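Long-range contacts in pseudoazurin (Blue copper protein) (Sinorhizobium meliloti, PDB 3TU6), which binds a single copper ion in a cupredoxin beta barrel and probably serves as a periplasmic electron-transfer protein: residues Met8-Ala13 with Lys40-Ala45; Gly30-Phe35 with Glu65-Leu70. All coordinates share one frame; numbering follows the deposited sequence.

Interaction 1: Met8-Ala13 with Lys40-Ala45; sequences MLNKAA and KGHNSA. With CU (copper (II) ion), chain B.
The type 1 copper site of the cupredoxin fold is braced here: H42, a copper ligand, is held against the end of strand 3-9 by M8 and N10. Its ND1 binds the copper ion at 2.0 Å, with C80, H83 and M88 completing the site, while the other ring nitrogen, NE2, donates to N10 OD1 at 2.6 Å. The donor lies nearly in line with the N10 carbonyl (C=O...N angle 164°), but the bond is bent at the hydrogen (144°) and OD1 sits somewhat out of the imidazole plane; the amide and ring planes are 70° apart. With metal on one nitrogen and amide on the other, the ring probably has little freedom to turn about CB-CG. A water joins N10 ND2 to K40 O, tying the other half of the amide to the same loop. Replacing N10 with an alanine would probably leave H42 NE2 without its acceptor and the ring less firmly oriented at the copper. L9 N lies over one face of the imidazole. Deeper in, M8 CB packs on H42 CB at 3.7 Å; the M8 side chain then runs along the loop, and the bend at chi3 folds CE back toward H42 O while SD meets the N43 carbonyl group. M8 also touches F20 of strand 19-27 and F35 of strand 32-36, and N43 OD1 accepts A81 N, between the ligands C80 and H83.

Interaction 2: Gly30-Phe35 with Glu65-Leu70; sequences GDTVTF and EITVTL
V33 and V68 form the hydrogen-bonded antiparallel pair at the middle of this contact, V68 N reaching V33 O at 2.9 Å and V33 N returning to V68 O at 3.2 Å. Their side chains enter the buried face, where V68 CG2 meets V33 CB and the V33 and L70 side chains cross, V33 CG2 to L70 CD1, at 3.7 Å; both continue onto I92 of strand 89-94. F35 extends this packed layer. V33 CG1, set anti to its own backbone N (chi1 169°), lies over the rim of one face of the phenyl ring, while I66 O sits at the ring edge, in its plane, and also accepts F35 N at 3.0 Å. The I66 side chain lies alongside F35, its CG2 against CD2 of the ring, and Y78 meets F35 edge-to-face. In the cupredoxin barrel this is the edge pairing of the sheet: strand 67-69 is outermost and strand 32-36 separates it from strand 3-9. The opposite face is threonine-lined and more open to solvent. There T34 and T67 form a non-hydrogen-bonded pair, and T34 OG1 and T67 OG1 share a hydrogen bond of 2.7 Å. T67 CG2 rests on T32 CB at 3.8 Å. T69 extends from the same face, exposed. At one end G30 N donates almost straight to L70 O, approaching from above the carbonyl plane, whereas the L70 N to D31 O bond is weak and a water also serves L70 N. At the other end E65 CA makes a CA-H...O contact of 3.1 Å with F35 O, which is buried without a hydrogen-bond partner, while E65 OE2 accepts A37 N.

How the interactions relate
Strands 3-9 and 32-36 lie side by side in the sheet, so interaction 1 and interaction 2, whose centres are about 16 Å apart, rest on one sheet; separately, their segments alternate along the chain. F35 is the bridge: S44 OG, hydrogen-bonded to W58, packs 3.1 Å from F35 CZ, and M8 SD is 4.1 Å from F35 CB. The two interactions differ in their relation to the metal. Interaction 1 contains a copper ligand, and N10 is second shell to it, whereas interaction 2 comes nearest through F35, whose side chain is about 10 Å from the copper and about 8 Å from those of H42 and M88. Interaction 2 thus reaches the site indirectly, through the contacts of F35 with M8 and S44.

Interaction 1: Met8-Ala13 with Lys40-Ala45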
# COMPACT_ATOMS: atom_id res chain seq x y z
N MET A 8 6.99 -2.88 -7.53
CA MET A 8 7.86 -2.92 -6.36
C MET A 8 9.29 -2.65 -6.83
O MET A 8 9.86 -3.46 -7.57
CB MET A 8 7.75 -4.28 -5.66
CG MET A 8 6.31 -4.73 -5.41
SD MET A 8 6.13 -6.20 -4.37
CE MET A 8 6.73 -7.47 -5.49
N LEU A 9 9.84 -1.51 -6.43
CA LEU A 9 11.07 -0.98 -7.03
C LEU A 9 12.13 -0.59 -6.01
O LEU A 9 11.82 -0.19 -4.89
CB LEU A 9 10.73 0.26 -7.87
CG LEU A 9 9.86 0.04 -9.11
CD1 LEU A 9 9.27 1.36 -9.57
CD2 LEU A 9 10.67 -0.61 -10.22
N ASN A 10 13.39 -0.70 -6.43
CA ASN A 10 14.52 -0.22 -5.64
C ASN A 10 14.62 1.30 -5.70
O ASN A 10 14.89 1.95 -4.69
CB ASN A 10 15.83 -0.84 -6.12
CG ASN A 10 15.93 -2.32 -5.81
OD1 ASN A 10 15.02 -2.92 -5.25
ND2 ASN A 10 17.06 -2.92 -6.17
N LYS A 11 14.40 1.86 -6.89
CA LYS A 11 14.46 3.30 -7.11
C LYS A 11 13.23 3.76 -7.90
O LYS A 11 12.97 3.27 -9.00
CB LYS A 11 15.74 3.66 -7.88
CG LYS A 11 15.97 5.15 -8.11
CD LYS A 11 16.26 5.89 -6.82
CE LYS A 11 16.70 7.32 -7.10
NZ LYS A 11 16.97 8.08 -5.85
N ALA A 12 12.47 4.69 -7.32
CA ALA A 12 11.25 5.21 -7.94
C ALA A 12 11.55 6.42 -8.83
O ALA A 12 12.68 6.90 -8.88
CB ALA A 12 10.23 5.58 -6.87
N ALA A 13 10.52 6.90 -9.52
CA ALA A 13 10.63 8.08 -10.38
C ALA A 13 10.90 9.35 -9.58
O ALA A 13 11.70 10.19 -10.00
CB ALA A 13 9.38 8.24 -11.23
N LYS A 40 13.91 -7.19 -7.73
CA LYS A 40 13.77 -8.34 -6.84
C LYS A 40 14.05 -7.97 -5.38
O LYS A 40 14.66 -6.94 -5.09
CB LYS A 40 14.71 -9.47 -7.27
CG LYS A 40 14.53 -9.92 -8.72
CD LYS A 40 13.14 -10.47 -8.99
CE LYS A 40 13.04 -11.05 -10.39
NZ LYS A 40 11.69 -11.61 -10.68
N GLY A 41 13.59 -8.82 -4.47
CA GLY A 41 13.83 -8.66 -3.04
C GLY A 41 12.70 -7.98 -2.27
O GLY A 41 12.85 -7.71 -1.08
N HIS A 42 11.58 -7.72 -2.94
CA HIS A 42 10.43 -7.08 -2.30
C HIS A 42 9.24 -8.03 -2.17
O HIS A 42 9.15 -9.04 -2.87
CB HIS A 42 9.98 -5.85 -3.10
CG HIS A 42 11.09 -4.89 -3.40
ND1 HIS A 42 11.61 -4.03 -2.46
CD2 HIS A 42 11.76 -4.64 -4.55
CE1 HIS A 42 12.56 -3.30 -3.01
NE2 HIS A 42 12.67 -3.65 -4.28
N ASN A 43 8.34 -7.68 -1.26
CA ASN A 43 7.05 -8.35 -1.14
C ASN A 43 5.96 -7.33 -0.84
O ASN A 43 6.25 -6.15 -0.64
CB ASN A 43 7.09 -9.43 -0.06
CG ASN A 43 6.90 -8.88 1.35
OD1 ASN A 43 7.57 -7.93 1.76
ND2 ASN A 43 5.98 -9.48 2.10
N SER A 44 4.71 -7.79 -0.82
CA SER A 44 3.58 -6.95 -0.42
C SER A 44 2.73 -7.71 0.59
O SER A 44 2.27 -8.82 0.32
CB SER A 44 2.73 -6.57 -1.64
OG SER A 44 1.65 -5.75 -1.25
N ALA A 45 2.53 -7.10 1.76
CA ALA A 45 1.70 -7.67 2.81
C ALA A 45 0.91 -6.57 3.51
O ALA A 45 1.43 -5.49 3.75
CB ALA A 45 2.57 -8.42 3.82
CU CU B . 11.05 -3.81 -0.54
O HOH W 1 16.87 -5.82 -6.65

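Interaction 2: Gly30-Phe35 with Glu65-Leu70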
# COMPACT_ATOMS: atom_id res chain seq x y z
N GLY A 30 -14.42 -3.80 -5.62
CA GLY A 30 -14.46 -4.90 -6.58
C GLY A 30 -13.28 -4.94 -7.54
O GLY A 30 -13.09 -5.93 -8.24
N ASP A 31 -12.49 -3.86 -7.57
CA ASP A 31 -11.29 -3.80 -8.41
C ASP A 31 -10.17 -4.67 -7.83
O ASP A 31 -10.23 -5.07 -6.66
CB ASP A 31 -10.79 -2.36 -8.55
CG ASP A 31 -11.74 -1.47 -9.35
OD1 ASP A 31 -12.59 -2.00 -10.10
OD2 ASP A 31 -11.61 -0.23 -9.24
N THR A 32 -9.16 -4.95 -8.65
CA THR A 32 -7.99 -5.70 -8.21
C THR A 32 -6.71 -4.90 -8.40
O THR A 32 -6.62 -4.04 -9.29
CB THR A 32 -7.84 -7.03 -8.99
OG1 THR A 32 -7.63 -6.76 -10.38
CG2 THR A 32 -9.07 -7.90 -8.82
N VAL A 33 -5.72 -5.17 -7.55
CA VAL A 33 -4.38 -4.60 -7.68
C VAL A 33 -3.35 -5.72 -7.71
O VAL A 33 -3.31 -6.56 -6.81
CB VAL A 33 -4.06 -3.64 -6.51
CG1 VAL A 33 -2.59 -3.27 -6.50
CG2 VAL A 33 -4.93 -2.39 -6.60
N THR A 34 -2.53 -5.74 -8.76
CA THR A 34 -1.48 -6.74 -8.92
C THR A 34 -0.12 -6.10 -8.65
O THR A 34 0.20 -5.05 -9.21
CB THR A 34 -1.49 -7.34 -10.33
OG1 THR A 34 -2.77 -7.92 -10.60
CG2 THR A 34 -0.40 -8.40 -10.49
N PHE A 35 0.67 -6.75 -7.80
CA PHE A 35 2.01 -6.25 -7.48
C PHE A 35 3.03 -6.85 -8.43
O PHE A 35 3.00 -8.05 -8.69
CB PHE A 35 2.34 -6.54 -6.02
CG PHE A 35 1.55 -5.71 -5.06
CD1 PHE A 35 2.02 -4.47 -4.67
CD2 PHE A 35 0.31 -6.14 -4.60
CE1 PHE A 35 1.29 -3.68 -3.80
CE2 PHE A 35 -0.43 -5.35 -3.73
CZ PHE A 35 0.06 -4.11 -3.33
N GLU A 65 4.26 -12.02 -7.33
CA GLU A 65 3.43 -11.02 -7.98
C GLU A 65 1.96 -11.27 -7.67
O GLU A 65 1.20 -11.73 -8.52
CB GLU A 65 3.69 -11.02 -9.49
CG GLU A 65 5.14 -10.70 -9.84
CD GLU A 65 5.34 -10.40 -11.31
OE1 GLU A 65 4.74 -11.09 -12.16
OE2 GLU A 65 6.12 -9.47 -11.62
N ILE A 66 1.58 -10.97 -6.43
CA ILE A 66 0.26 -11.30 -5.92
C ILE A 66 -0.80 -10.31 -6.40
O ILE A 66 -0.55 -9.11 -6.46
CB ILE A 66 0.26 -11.37 -4.36
CG1 ILE A 66 -1.02 -12.03 -3.85
CG2 ILE A 66 0.43 -9.98 -3.75
CD1 ILE A 66 -0.99 -12.32 -2.36
N THR A 67 -1.98 -10.83 -6.73
CA THR A 67 -3.13 -10.01 -7.06
C THR A 67 -4.10 -10.04 -5.89
O THR A 67 -4.53 -11.12 -5.46
CB THR A 67 -3.84 -10.51 -8.34
OG1 THR A 67 -2.96 -10.38 -9.46
CG2 THR A 67 -5.11 -9.71 -8.60
N VAL A 68 -4.45 -8.87 -5.38
CA VAL A 68 -5.35 -8.75 -4.23
C VAL A 68 -6.73 -8.26 -4.66
O VAL A 68 -6.86 -7.46 -5.59
CB VAL A 68 -4.78 -7.80 -3.15
CG1 VAL A 68 -3.40 -8.27 -2.71
CG2 VAL A 68 -4.72 -6.37 -3.65
N THR A 69 -7.76 -8.76 -3.98
CA THR A 69 -9.14 -8.34 -4.21
C THR A 69 -9.50 -7.23 -3.22
O THR A 69 -9.04 -7.24 -2.08
CB THR A 69 -10.12 -9.51 -4.01
OG1 THR A 69 -9.97 -10.06 -2.69
CG2 THR A 69 -9.85 -10.61 -5.04
N LEU A 70 -10.33 -6.29 -3.66
CA LEU A 70 -10.67 -5.11 -2.86
C LEU A 70 -12.18 -4.90 -2.81
O LEU A 70 -12.71 -3.95 -3.39
CB LEU A 70 -9.98 -3.88 -3.44
CG LEU A 70 -8.45 -3.92 -3.51
CD1 LEU A 70 -7.92 -2.80 -4.38
CD2 LEU A 70 -7.84 -3.86 -2.11
O HOH W 2 -11.76 -7.66 -6.12